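Side-chain contacts in oxidized polyvinyl alcohol hydrolase (Pseudomonas sp. VM15C, PDB 3WWC), which hydrolyses beta-diketones such as 4,6-nonanedione and the oxidized form of polyvinyl alcohol, the second step in breakdown of that polymer: residues Thr69-Ser74 against Arg115-Gly120; Asn76-Val81 against Gly85-Leu90; Gly123-Pro128 against Glu203-Ser208. The protein carries 1 engineered substitution. One frame throughout, in Å; residues are numbered along the deposited sequence.

Contact 1 of 3, residues Thr69-Ser74 against Arg115-Gly120. With BUA (butanoic acid), chain C.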
ATOM      1  N   THR A  69      -8.400   0.342   0.919  1.00  8.66           N
ATOM      2  CA  THR A  69      -9.151  -0.029  -0.264  1.00  8.18           C
ATOM      3  C   THR A  69      -8.577   0.666  -1.493  1.00  8.89           C
ATOM      4  O   THR A  69      -7.587   1.431  -1.417  1.00  8.20           O
ATOM      5  CB  THR A  69     -10.630   0.368  -0.041  1.00  9.04           C
ATOM      6  OG1 THR A  69     -11.411  -0.255  -1.078  1.00  9.31           O
ATOM      7  CG2 THR A  69     -10.820   1.900  -0.080  1.00  7.86           C
ATOM      8  N   GLY A  70      -9.201   0.391  -2.629  1.00  7.72           N
ATOM      9  CA  GLY A  70      -8.758   0.970  -3.897  1.00  9.33           C
ATOM     10  C   GLY A  70      -9.645   2.103  -4.387  1.00  8.74           C
ATOM     11  O   GLY A  70     -10.041   2.996  -3.636  1.00 10.01           O
ATOM     12  N   SER A  71      -9.934   2.060  -5.683  1.00  9.88           N
ATOM     13  CA  SER A  71     -10.726   3.125  -6.313  1.00  9.20           C
ATOM     14  C   SER A  71     -12.203   2.975  -6.264  1.00  9.77           C
ATOM     15  O   SER A  71     -12.906   3.973  -6.147  1.00 10.97           O
ATOM     16  CB  SER A  71     -10.319   3.234  -7.791  1.00 10.72           C
ATOM     17  OG  SER A  71      -8.946   3.640  -7.895  1.00 12.73           O
ATOM     18  N   VAL A  72     -12.688   1.733  -6.273  1.00 10.84           N
ATOM     19  CA  VAL A  72     -14.141   1.515  -6.291  1.00 13.86           C
ATOM     20  C   VAL A  72     -14.734   0.805  -5.082  1.00 13.94           C
ATOM     21  O   VAL A  72     -15.897   1.032  -4.755  1.00 17.54           O
ATOM     22  CB  VAL A  72     -14.531   0.771  -7.551  1.00 16.63           C
ATOM     23  CG1 VAL A  72     -16.000   0.359  -7.490  1.00 20.96           C
ATOM     24  CG2 VAL A  72     -14.209   1.654  -8.764  1.00 18.69           C
ATOM     25  N   GLU A  73     -13.975  -0.029  -4.384  1.00 10.71           N
ATOM     26  CA  GLU A  73     -14.532  -0.667  -3.207  1.00 10.14           C
ATOM     27  C   GLU A  73     -14.538   0.264  -2.026  1.00  9.51           C
ATOM     28  O   GLU A  73     -13.589   1.040  -1.852  1.00 10.04           O
ATOM     29  CB  GLU A  73     -13.722  -1.910  -2.849  1.00 11.67           C
ATOM     30  CG  GLU A  73     -13.818  -2.985  -3.888  1.00 13.69           C
ATOM     31  CD  GLU A  73     -12.694  -4.000  -3.749  1.00 15.56           C
ATOM     32  OE1 GLU A  73     -11.522  -3.563  -3.631  1.00 15.64           O
ATOM     33  OE2 GLU A  73     -12.985  -5.229  -3.788  1.00 17.50           O
ATOM     34  N   SER A  74     -15.563   0.208  -1.188  1.00  9.15           N
ATOM     35  CA  SER A  74     -15.567   1.054  -0.006  1.00  7.80           C
ATOM     36  C   SER A  74     -14.623   0.558   1.080  1.00  8.89           C
ATOM     37  O   SER A  74     -14.131  -0.576   1.019  1.00  8.43           O
ATOM     38  CB  SER A  74     -16.990   1.167   0.578  1.00  8.82           C
ATOM     39  OG  SER A  74     -17.389  -0.099   1.102  1.00  9.17           O
ATOM     40  N   ARG A 115     -17.183  10.096  -6.465  1.00 12.83           N
ATOM     41  CA  ARG A 115     -16.261  11.194  -6.216  1.00 14.10           C
ATOM     42  C   ARG A 115     -14.911  10.748  -5.763  1.00 15.57           C
ATOM     43  O   ARG A 115     -14.184  11.566  -5.188  1.00 18.15           O
ATOM     44  CB  ARG A 115     -16.848  12.204  -5.206  1.00 16.86           C
ATOM     45  CG  ARG A 115     -18.172  12.767  -5.744  1.00 21.05           C
ATOM     46  CD  ARG A 115     -19.040  13.630  -4.792  1.00 26.54           C
ATOM     47  NE  ARG A 115     -19.792  12.896  -3.749  1.00 28.60           N
ATOM     48  CZ  ARG A 115     -20.859  12.094  -3.931  1.00 29.97           C
ATOM     49  NH1 ARG A 115     -21.429  11.502  -2.869  1.00 28.28           N
ATOM     50  NH2 ARG A 115     -21.368  11.881  -5.145  1.00 27.93           N
ATOM     51  N   CYS A 116     -14.602   9.468  -5.940  1.00 13.22           N
ATOM     52  CA  CYS A 116     -13.302   8.925  -5.590  1.00 11.88           C
ATOM     53  C   CYS A 116     -12.597   8.300  -6.773  1.00 12.40           C
ATOM     54  O   CYS A 116     -11.386   8.429  -6.913  1.00 12.30           O
ATOM     55  CB  CYS A 116     -13.442   7.836  -4.508  1.00 11.36           C
ATOM     56  SG  CYS A 116     -13.690   8.449  -2.806  1.00 12.73           S
ATOM     57  N   ASN A 117     -13.343   7.595  -7.623  1.00 10.37           N
ATOM     58  CA  ASN A 117     -12.740   6.866  -8.729  1.00 11.30           C
ATOM     59  C   ASN A 117     -12.517   7.760  -9.939  1.00 12.83           C
ATOM     60  O   ASN A 117     -13.377   7.847 -10.840  1.00 14.16           O
ATOM     61  CB  ASN A 117     -13.667   5.692  -9.075  1.00 11.78           C
ATOM     62  CG  ASN A 117     -13.180   4.901 -10.261  1.00 14.72           C
ATOM     63  OD1 ASN A 117     -11.988   4.850 -10.521  1.00 16.82           O
ATOM     64  ND2 ASN A 117     -14.119   4.276 -11.000  1.00 16.53           N
ATOM     65  N   GLY A 118     -11.372   8.435  -9.977  1.00 12.62           N
ATOM     66  CA  GLY A 118     -11.075   9.310 -11.084  1.00 12.77           C
ATOM     67  C   GLY A 118      -9.775  10.038 -10.795  1.00 14.48           C
ATOM     68  O   GLY A 118      -9.164   9.850  -9.739  1.00 12.75           O
ATOM     69  N   PRO A 119      -9.337  10.889 -11.711  1.00 14.35           N
ATOM     70  CA  PRO A 119      -8.103  11.660 -11.595  1.00 13.94           C
ATOM     71  C   PRO A 119      -8.057  12.545 -10.347  1.00 12.78           C
ATOM     72  O   PRO A 119      -9.083  13.042  -9.839  1.00 13.89           O
ATOM     73  CB  PRO A 119      -8.090  12.480 -12.885  1.00 14.65           C
ATOM     74  CG  PRO A 119      -8.987  11.719 -13.803  1.00 16.94           C
ATOM     75  CD  PRO A 119     -10.084  11.228 -12.939  1.00 15.55           C
ATOM     76  N   GLY A 120      -6.854  12.757  -9.833  1.00 12.58           N
ATOM     77  CA  GLY A 120      -6.710  13.579  -8.663  1.00 12.76           C
ATOM     78  C   GLY A 120      -6.669  15.055  -9.005  1.00 13.23           C
ATOM     79  O   GLY A 120      -6.692  15.440 -10.187  1.00 16.77           O
TER
HETATM   80  C1  BUA C 402      -4.584   4.166 -11.623  0.50 32.18           C
HETATM   81  C2  BUA C 402      -4.982   2.790 -11.085  1.00 31.98           C
HETATM   82  C3  BUA C 402      -5.636   2.961  -9.713  1.00 30.41           C
HETATM   83  C4  BUA C 402      -6.144   1.620  -9.179  1.00 30.26           C
HETATM   84  O1  BUA C 402      -7.155   1.657  -8.440  1.00 22.42           O
HETATM   85  O2  BUA C 402      -5.467   0.606  -9.465  1.00 30.08           O
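S71 and V72 meet N117 in a small van der Waals contact between two loops beside the butanoic acid pocket of this alpha/beta-hydrolase fold. Residues 69-74 follow strand 62-68, at the place where many enzymes of this fold keep part of their oxyanion hole; residues 115-120 belong to the long loop between strand 96-100 and helix 148-160. The N117 amide reaches both partners, one end to each: OD1 lies 3.6 Å from S71 CB, while ND2 approaches the V72 methyl CG2 at 3.4 Å. Its CG stands anti to the backbone N (chi1 177°), which lays the amide obliquely across the valine, and CB rests 3.5 Å from S71 O. N117 is also the centre of an inverse gamma turn, and the neighbouring C116 is anchored by its disulfide to C104. Within the 69-74 loop, T69 OG1 donates to E73 O at 2.6 Å, bridging 69 and 73. S71 gives its OG to the ligand, donating to O1 of the acid at 2.7 Å. The same OG is met by the indole NE1 of W126, and H303 NE2 also bonds the acid. The loops thus meet through van der Waals contact of a polar amide with CB and a methyl, while the hydroxyl of S71 is committed to the acid and to W126.

Contact 2 of 3, residues Asn76-Val81 against Gly85-Leu90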
ATOM      1  N   ASN A  76     -15.598  -0.031   4.039  1.00  8.92           N
ATOM      2  CA  ASN A  76     -16.367  -1.131   4.651  1.00  8.93           C
ATOM      3  C   ASN A  76     -16.283  -2.405   3.837  1.00  9.21           C
ATOM      4  O   ASN A  76     -16.162  -3.517   4.417  1.00 10.11           O
ATOM      5  CB  ASN A  76     -17.812  -0.672   4.846  1.00 13.61           C
ATOM      6  CG  ASN A  76     -18.709  -1.790   5.357  1.00 20.38           C
ATOM      7  OD1 ASN A  76     -18.436  -2.372   6.403  1.00 26.78           O
ATOM      8  ND2 ASN A  76     -19.784  -2.093   4.621  1.00 27.19           N
ATOM      9  N   ASP A  77     -16.304  -2.290   2.514  1.00  8.56           N
ATOM     10  CA  ASP A  77     -16.157  -3.486   1.670  1.00  7.94           C
ATOM     11  C   ASP A  77     -14.779  -4.140   1.967  1.00  9.86           C
ATOM     12  O   ASP A  77     -14.686  -5.322   2.242  1.00 10.14           O
ATOM     13  CB  ASP A  77     -16.174  -3.155   0.176  1.00  9.22           C
ATOM     14  CG  ASP A  77     -17.517  -2.726  -0.358  1.00 11.85           C
ATOM     15  OD1 ASP A  77     -18.552  -3.116   0.217  1.00 13.90           O
ATOM     16  OD2 ASP A  77     -17.498  -2.025  -1.414  1.00 12.13           O
ATOM     17  N   ASN A  78     -13.725  -3.347   1.919  1.00  8.43           N
ATOM     18  CA  ASN A  78     -12.377  -3.865   2.147  1.00  8.35           C
ATOM     19  C   ASN A  78     -12.276  -4.522   3.502  1.00  9.14           C
ATOM     20  O   ASN A  78     -11.516  -5.477   3.675  1.00  9.66           O
ATOM     21  CB  ASN A  78     -11.422  -2.687   2.008  1.00  7.29           C
ATOM     22  CG  ASN A  78      -9.998  -3.038   2.336  1.00  8.51           C
ATOM     23  OD1 ASN A  78      -9.565  -2.889   3.476  1.00  9.93           O
ATOM     24  ND2 ASN A  78      -9.260  -3.553   1.339  1.00  9.68           N
ATOM     25  N   LEU A  79     -13.022  -4.035   4.482  1.00  8.62           N
ATOM     26  CA  LEU A  79     -12.965  -4.582   5.821  1.00  8.19           C
ATOM     27  C   LEU A  79     -13.897  -5.764   6.079  1.00  9.39           C
ATOM     28  O   LEU A  79     -13.580  -6.626   6.929  1.00 10.19           O
ATOM     29  CB  LEU A  79     -13.340  -3.474   6.846  1.00  8.71           C
ATOM     30  CG  LEU A  79     -12.296  -2.405   7.024  1.00  8.32           C
ATOM     31  CD1 LEU A  79     -12.904  -1.210   7.784  1.00  7.57           C
ATOM     32  CD2 LEU A  79     -11.116  -3.011   7.867  1.00 10.48           C
ATOM     33  N   THR A  80     -15.040  -5.824   5.377  1.00  8.94           N
ATOM     34  CA  THR A  80     -16.027  -6.854   5.747  1.00  9.48           C
ATOM     35  C   THR A  80     -16.538  -7.764   4.663  1.00 10.84           C
ATOM     36  O   THR A  80     -17.271  -8.743   4.985  1.00 12.71           O
ATOM     37  CB  THR A  80     -17.264  -6.219   6.341  1.00 11.26           C
ATOM     38  OG1 THR A  80     -17.915  -5.441   5.320  1.00 12.81           O
ATOM     39  CG2 THR A  80     -16.888  -5.286   7.495  1.00 11.15           C
ATOM     40  N   VAL A  81     -16.276  -7.481   3.391  1.00  9.54           N
ATOM     41  CA  VAL A  81     -16.817  -8.311   2.316  1.00 10.03           C
ATOM     42  C   VAL A  81     -15.739  -9.278   1.875  1.00 10.47           C
ATOM     43  O   VAL A  81     -14.606  -8.858   1.561  1.00 10.56           O
ATOM     44  CB  VAL A  81     -17.271  -7.440   1.131  1.00  9.66           C
ATOM     45  CG1 VAL A  81     -17.667  -8.348  -0.077  1.00 11.93           C
ATOM     46  CG2 VAL A  81     -18.433  -6.544   1.600  1.00  9.64           C
ATOM     47  N   GLY A  85     -11.641  -8.819   0.544  1.00  9.73           N
ATOM     48  CA  GLY A  85     -10.563  -9.068   1.514  1.00 10.52           C
ATOM     49  C   GLY A  85     -10.954  -9.278   2.947  1.00 10.19           C
ATOM     50  O   GLY A  85     -10.180  -9.840   3.728  1.00 10.29           O
ATOM     51  N   ALA A  86     -12.138  -8.799   3.312  1.00  9.54           N
ATOM     52  CA  ALA A  86     -12.647  -8.886   4.706  1.00  9.61           C
ATOM     53  C   ALA A  86     -11.492  -8.694   5.683  1.00  9.09           C
ATOM     54  O   ALA A  86     -11.246  -9.491   6.577  1.00  9.17           O
ATOM     55  CB  ALA A  86     -13.338 -10.241   4.919  1.00 10.44           C
ATOM     56  N   ASN A  87     -10.832  -7.542   5.561  1.00  8.99           N
ATOM     57  CA  ASN A  87      -9.622  -7.282   6.343  1.00  8.19           C
ATOM     58  C   ASN A  87      -9.828  -7.135   7.859  1.00  9.43           C
ATOM     59  O   ASN A  87      -8.860  -7.267   8.618  1.00  8.93           O
ATOM     60  CB  ASN A  87      -8.912  -6.044   5.757  1.00  8.86           C
ATOM     61  CG  ASN A  87      -8.073  -6.402   4.555  1.00  7.70           C
ATOM     62  OD1 ASN A  87      -6.940  -6.847   4.711  1.00  8.45           O
ATOM     63  ND2 ASN A  87      -8.613  -6.247   3.350  1.00  8.43           N
ATOM     64  N   SER A  88     -11.051  -6.834   8.310  1.00  8.55           N
ATOM     65  CA  SER A  88     -11.287  -6.748   9.738  1.00  8.66           C
ATOM     66  C   SER A  88     -11.129  -8.089  10.418  1.00  9.52           C
ATOM     67  O   SER A  88     -10.930  -8.126  11.614  1.00  9.89           O
ATOM     68  CB  SER A  88     -12.711  -6.233  10.003  1.00 10.51           C
ATOM     69  OG  SER A  88     -13.719  -7.150   9.589  1.00 11.73           O
ATOM     70  N   ILE A  89     -11.202  -9.167   9.663  1.00  9.06           N
ATOM     71  CA  ILE A  89     -11.054 -10.503  10.227  1.00 11.69           C
ATOM     72  C   ILE A  89      -9.668 -10.724  10.766  1.00 12.02           C
ATOM     73  O   ILE A  89      -9.485 -11.592  11.662  1.00 13.45           O
ATOM     74  CB  ILE A  89     -11.493 -11.578   9.161  1.00 12.03           C
ATOM     75  CG1 ILE A  89     -12.942 -11.287   8.769  1.00 13.42           C
ATOM     76  CG2 ILE A  89     -11.431 -13.027   9.745  1.00 13.85           C
ATOM     77  CD1 ILE A  89     -13.831 -11.124   9.942  1.00 19.31           C
ATOM     78  N   LEU A  90      -8.690  -9.949  10.305  1.00 10.69           N
ATOM     79  CA  LEU A  90      -7.340 -10.083  10.899  1.00 11.29           C
ATOM     80  C   LEU A  90      -7.343  -9.718  12.381  1.00 10.17           C
ATOM     81  O   LEU A  90      -6.400 -10.063  13.082  1.00  9.86           O
ATOM     82  CB  LEU A  90      -6.321  -9.251  10.150  1.00 12.66           C
ATOM     83  CG  LEU A  90      -5.971 -10.094   8.924  1.00 16.65           C
ATOM     84  CD1 LEU A  90      -5.626  -9.213   7.823  1.00 17.83           C
ATOM     85  CD2 LEU A  90      -4.831 -11.077   9.252  1.00 18.13           C
TER
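N78 and L79, near the end of helix 75-80, turn their carbonyls to N87 and S88, and the chain between them doubles back sharply. The fold element is the beta-alpha-beta crossover from strand 62-68 to the parallel strand 96-100, with the helix end and the following turn joined by hydrogen bonds. N78 O is gripped twice by N87. The backbone N of N87 donates to it at 2.9 Å, almost straight (171°) and on a lone pair in the carbonyl plane; N87 ND2 adds a second bond to N78 O at 3.0 Å, tilted from that plane. L79 O is served the same way by S88: the backbone N comes in on a lone pair at 2.9 Å, and OG reaches L79 O from above the carbonyl plane at 2.7 Å. A chi1 of 67° sets this hydroxyl between the serine's own backbone N and carbonyl carbon, facing the helix end. Two residues on, V81 O takes the N-H of A86 at 3.0 Å. G85 in the turn has backbone angles that call for glycine, consistent with the tight reversal. The other end of the N87 amide is occupied as well, since OD1 accepts from W65 NE1, so the group is fixed in rotation. With an alanine here, N78 O would probably be left with the backbone donor alone, and the W65 indole N-H would lose its acceptor. D77 faces away and pairs with R112 in a salt bridge. The planes of the N78 and N87 amides are nearly parallel, 13° apart, and beside them the L79 methyl CD2 packs 3.8 Å from S88 N.

Contact 3 of 3, residues Gly123-Pro128 against Glu203-Ser208. With BUA (butanoic acid), chain D.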
ATOM      1  N   GLY A 123      -2.354  18.587  -7.854  1.00 11.74           N
ATOM      2  CA  GLY A 123      -1.046  18.003  -8.086  1.00 10.48           C
ATOM      3  C   GLY A 123      -0.964  16.504  -7.889  1.00 11.15           C
ATOM      4  O   GLY A 123       0.093  15.944  -8.103  1.00 11.09           O
ATOM      5  N   TRP A 124      -2.065  15.869  -7.507  1.00 10.02           N
ATOM      6  CA  TRP A 124      -2.109  14.416  -7.304  1.00 10.00           C
ATOM      7  C   TRP A 124      -2.584  13.694  -8.532  1.00 10.10           C
ATOM      8  O   TRP A 124      -3.478  14.164  -9.265  1.00 10.76           O
ATOM      9  CB  TRP A 124      -3.034  14.084  -6.106  1.00  9.83           C
ATOM     10  CG  TRP A 124      -2.476  14.643  -4.838  1.00  9.78           C
ATOM     11  CD1 TRP A 124      -2.873  15.787  -4.190  1.00  9.98           C
ATOM     12  CD2 TRP A 124      -1.349  14.150  -4.131  1.00  8.43           C
ATOM     13  NE1 TRP A 124      -2.053  16.017  -3.125  1.00 10.19           N
ATOM     14  CE2 TRP A 124      -1.108  15.027  -3.064  1.00 10.14           C
ATOM     15  CE3 TRP A 124      -0.509  13.055  -4.317  1.00  9.08           C
ATOM     16  CZ2 TRP A 124      -0.069  14.839  -2.175  1.00 10.67           C
ATOM     17  CZ3 TRP A 124       0.541  12.864  -3.439  1.00 10.24           C
ATOM     18  CH2 TRP A 124       0.751  13.752  -2.383  1.00 10.28           C
ATOM     19  N   ASN A 125      -2.023  12.518  -8.771  1.00  9.56           N
ATOM     20  CA  ASN A 125      -2.395  11.776  -9.942  1.00 10.11           C
ATOM     21  C   ASN A 125      -3.792  11.169  -9.957  1.00  9.42           C
ATOM     22  O   ASN A 125      -4.528  11.249 -10.973  1.00 11.46           O
ATOM     23  CB  ASN A 125      -1.401  10.631 -10.206  1.00  9.24           C
ATOM     24  CG  ASN A 125      -1.683   9.940 -11.537  1.00 11.53           C
ATOM     25  OD1 ASN A 125      -1.459  10.546 -12.581  1.00 12.70           O
ATOM     26  ND2 ASN A 125      -2.186   8.714 -11.509  1.00 11.21           N
ATOM     27  N   TRP A 126      -4.171  10.575  -8.833  1.00  9.71           N
ATOM     28  CA  TRP A 126      -5.393   9.776  -8.730  1.00  8.37           C
ATOM     29  C   TRP A 126      -6.110  10.108  -7.423  1.00  9.35           C
ATOM     30  O   TRP A 126      -5.505  10.197  -6.376  1.00  9.59           O
ATOM     31  CB  TRP A 126      -4.943   8.311  -8.809  1.00  9.35           C
ATOM     32  CG  TRP A 126      -6.042   7.405  -9.241  1.00  9.88           C
ATOM     33  CD1 TRP A 126      -6.577   6.380  -8.533  1.00 12.34           C
ATOM     34  CD2 TRP A 126      -6.788   7.495 -10.459  1.00 12.85           C
ATOM     35  NE1 TRP A 126      -7.636   5.828  -9.230  1.00 14.15           N
ATOM     36  CE2 TRP A 126      -7.773   6.497 -10.415  1.00 12.96           C
ATOM     37  CE3 TRP A 126      -6.707   8.323 -11.584  1.00 12.90           C
ATOM     38  CZ2 TRP A 126      -8.688   6.299 -11.453  1.00 16.22           C
ATOM     39  CZ3 TRP A 126      -7.628   8.124 -12.629  1.00 16.35           C
ATOM     40  CH2 TRP A 126      -8.597   7.122 -12.545  1.00 17.94           C
ATOM     41  N   ASN A 127      -7.408  10.306  -7.491  1.00  9.78           N
ATOM     42  CA  ASN A 127      -8.164  10.801  -6.330  1.00  8.76           C
ATOM     43  C   ASN A 127      -8.400   9.934  -5.078  1.00  9.54           C
ATOM     44  O   ASN A 127      -8.617  10.493  -4.020  1.00 11.31           O
ATOM     45  CB  ASN A 127      -9.538  11.296  -6.822  1.00  9.60           C
ATOM     46  CG  ASN A 127     -10.072  12.453  -6.011  1.00 10.49           C
ATOM     47  OD1 ASN A 127      -9.336  13.324  -5.578  1.00 12.86           O
ATOM     48  ND2 ASN A 127     -11.391  12.469  -5.836  1.00 13.63           N
ATOM     49  N   PRO A 128      -8.378   8.581  -5.165  1.00  8.69           N
ATOM     50  CA  PRO A 128      -8.636   7.807  -3.949  1.00  9.06           C
ATOM     51  C   PRO A 128      -7.712   8.080  -2.767  1.00  9.12           C
ATOM     52  O   PRO A 128      -8.160   8.141  -1.606  1.00  8.83           O
ATOM     53  CB  PRO A 128      -8.510   6.351  -4.408  1.00  9.07           C
ATOM     54  CG  PRO A 128      -9.041   6.396  -5.882  1.00  9.36           C
ATOM     55  CD  PRO A 128      -8.377   7.738  -6.377  1.00  9.43           C
ATOM     56  N   GLU A 203       0.594   0.832  -8.269  1.00  8.96           N
ATOM     57  CA  GLU A 203       1.395   1.480  -9.309  1.00  8.42           C
ATOM     58  C   GLU A 203       2.721   1.980  -8.728  1.00  8.51           C
ATOM     59  O   GLU A 203       2.916   2.106  -7.487  1.00  8.45           O
ATOM     60  CB  GLU A 203       0.646   2.701  -9.914  1.00  9.89           C
ATOM     61  CG  GLU A 203       0.027   2.468 -11.326  1.00 10.05           C
ATOM     62  CD  GLU A 203       1.070   2.401 -12.421  1.00 11.97           C
ATOM     63  OE1 GLU A 203       0.642   2.411 -13.584  1.00 14.24           O
ATOM     64  OE2 GLU A 203       2.304   2.353 -12.170  1.00 10.69           O
ATOM     65  N   TRP A 204       3.628   2.267  -9.659  1.00  7.53           N
ATOM     66  CA  TRP A 204       4.931   2.894  -9.382  1.00  8.31           C
ATOM     67  C   TRP A 204       4.981   4.231 -10.170  1.00  9.45           C
ATOM     68  O   TRP A 204       5.734   5.132  -9.802  1.00  9.89           O
ATOM     69  CB  TRP A 204       6.089   2.006  -9.883  1.00  8.16           C
ATOM     70  CG  TRP A 204       7.414   2.306  -9.209  1.00  8.61           C
ATOM     71  CD1 TRP A 204       8.509   2.945  -9.761  1.00  8.56           C
ATOM     72  CD2 TRP A 204       7.783   1.974  -7.860  1.00  7.85           C
ATOM     73  NE1 TRP A 204       9.533   3.017  -8.838  1.00  8.09           N
ATOM     74  CE2 TRP A 204       9.118   2.427  -7.658  1.00  7.92           C
ATOM     75  CE3 TRP A 204       7.111   1.330  -6.793  1.00 10.07           C
ATOM     76  CZ2 TRP A 204       9.794   2.250  -6.439  1.00  9.31           C
ATOM     77  CZ3 TRP A 204       7.782   1.155  -5.578  1.00  8.62           C
ATOM     78  CH2 TRP A 204       9.116   1.604  -5.396  1.00  8.70           C
ATOM     79  N   TYR A 205       4.197   4.338 -11.237  1.00  9.44           N
ATOM     80  CA  TYR A 205       4.171   5.529 -12.140  1.00  9.68           C
ATOM     81  C   TYR A 205       5.582   5.803 -12.624  1.00 10.34           C
ATOM     82  O   TYR A 205       6.162   6.898 -12.451  1.00  9.74           O
ATOM     83  CB  TYR A 205       3.628   6.751 -11.434  1.00  8.96           C
ATOM     84  CG  TYR A 205       2.241   6.596 -10.875  1.00  8.14           C
ATOM     85  CD1 TYR A 205       1.153   6.256 -11.691  1.00 10.58           C
ATOM     86  CD2 TYR A 205       1.997   6.909  -9.537  1.00  9.22           C
ATOM     87  CE1 TYR A 205      -0.147   6.265 -11.185  1.00 10.46           C
ATOM     88  CE2 TYR A 205       0.701   6.926  -9.024  1.00  9.76           C
ATOM     89  CZ  TYR A 205      -0.351   6.612  -9.851  1.00  9.90           C
ATOM     90  OH  TYR A 205      -1.660   6.712  -9.378  1.00 10.68           O
ATOM     91  N   VAL A 206       6.157   4.788 -13.263  1.00 10.04           N
ATOM     92  CA  VAL A 206       7.536   4.865 -13.731  1.00 10.45           C
ATOM     93  C   VAL A 206       7.835   6.122 -14.549  1.00 10.46           C
ATOM     94  O   VAL A 206       7.033   6.518 -15.435  1.00 10.86           O
ATOM     95  CB  VAL A 206       7.843   3.621 -14.560  1.00 10.38           C
ATOM     96  CG1 VAL A 206       9.212   3.768 -15.316  1.00 10.69           C
ATOM     97  CG2 VAL A 206       7.962   2.441 -13.615  1.00 11.98           C
ATOM     98  N   THR A 207       8.960   6.761 -14.219  1.00  9.93           N
ATOM     99  CA  THR A 207       9.386   7.941 -15.001  1.00 10.53           C
ATOM    100  C   THR A 207      10.781   7.675 -15.548  1.00 11.50           C
ATOM    101  O   THR A 207      11.416   6.664 -15.262  1.00 12.98           O
ATOM    102  CB  THR A 207       9.528   9.218 -14.125  1.00 10.20           C
ATOM    103  OG1 THR A 207      10.590   9.058 -13.162  1.00 10.66           O
ATOM    104  CG2 THR A 207       8.195   9.529 -13.404  1.00  9.74           C
ATOM    105  N   SER A 208      11.281   8.632 -16.327  1.00 13.07           N
ATOM    106  CA  SER A 208      12.649   8.520 -16.777  1.00 13.10           C
ATOM    107  C   SER A 208      13.534   8.789 -15.574  1.00 12.93           C
ATOM    108  O   SER A 208      13.081   9.276 -14.529  1.00 13.44           O
ATOM    109  CB  SER A 208      12.983   9.576 -17.848  1.00 15.67           C
ATOM    110  OG  SER A 208      12.116   9.398 -18.960  1.00 20.23           O
TER
HETATM  111  C1  BUA D 403      -3.770   4.223 -11.918  0.50 43.68           C
HETATM  112  C2  BUA D 403      -3.607   5.602 -12.562  1.00 43.54           C
HETATM  113  C3  BUA D 403      -4.398   5.646 -13.872  1.00 44.57           C
HETATM  114  C4  BUA D 403      -4.290   7.047 -14.477  1.00 45.59           C
HETATM  115  O1  BUA D 403      -3.370   7.783 -14.060  1.00 45.76           O
HETATM  116  O2  BUA D 403      -5.136   7.354 -15.345  1.00 46.44           O
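N125 and Y205 face each other across widely separated backbones, their CA atoms 9.3 Å apart, in two loop segments without regular structure. The gap is spanned by side chains that come from opposite directions. N125 CG is anti to the backbone N (chi1 -173°), which carries the amide out to the hydroxyl end of the tyrosine. There ND2 makes a weak, bent bond to Y205 OH at 3.0 Å, with the amide and ring planes 64° apart. The same ND2 makes a straighter bond (159°), also 3.0 Å, to O1 of a bound butanoic acid, so one amide nitrogen serves both protein and ligand. At its other end OD1 accepts from R234 NH1, whose charge would be expected to polarise the amide and favour donation by ND2. The stronger partner of Y205 OH is E131 OE1, and the hydroxyl also touches W126 CB at 3.7 Å. These residues line a ligand pocket in the alpha/beta-hydrolase fold, between the loop before helix 148-160 and the loop that follows strand 196-200; C262 and C272, joined by a disulfide, complete it. The acid lies over one face of the W126 indole, displaced toward its rim, whereas it meets the tyrosine in the plane of the ring, C2 standing 3.8 Å from Y205 CE1. One face of the Y205 ring is covered by E203 CB, 3.8 Å above its centre. The glutamate also holds the backbone just after it: OE2 accepts from Y205 N at 2.9 Å, from above the carboxylate plane, and from W204 N at 2.8 Å on the anti lone pair.

Contacts 1 and 3 form one neighbourhood, their centres about 14 Å apart, joined where G118 O lies 2.9 Å from N127 N. Both draw on the long loop between strand 96-100 and helix 148-160, and W126 belongs to both butanoic acid pockets. Contact 2 is nested along the chain inside the loop closed by contact 1, and contact 3 opens later, reaching over to the loop after strand 196-200. Contacts 1 and 2 have centres about 17 Å apart and touch through T69 and N78, whereas contacts 2 and 3 stand about 26 Å apart on opposite sides of the chain's centre. The ligand-binding loops are thus set beside a crossover of the central sheet.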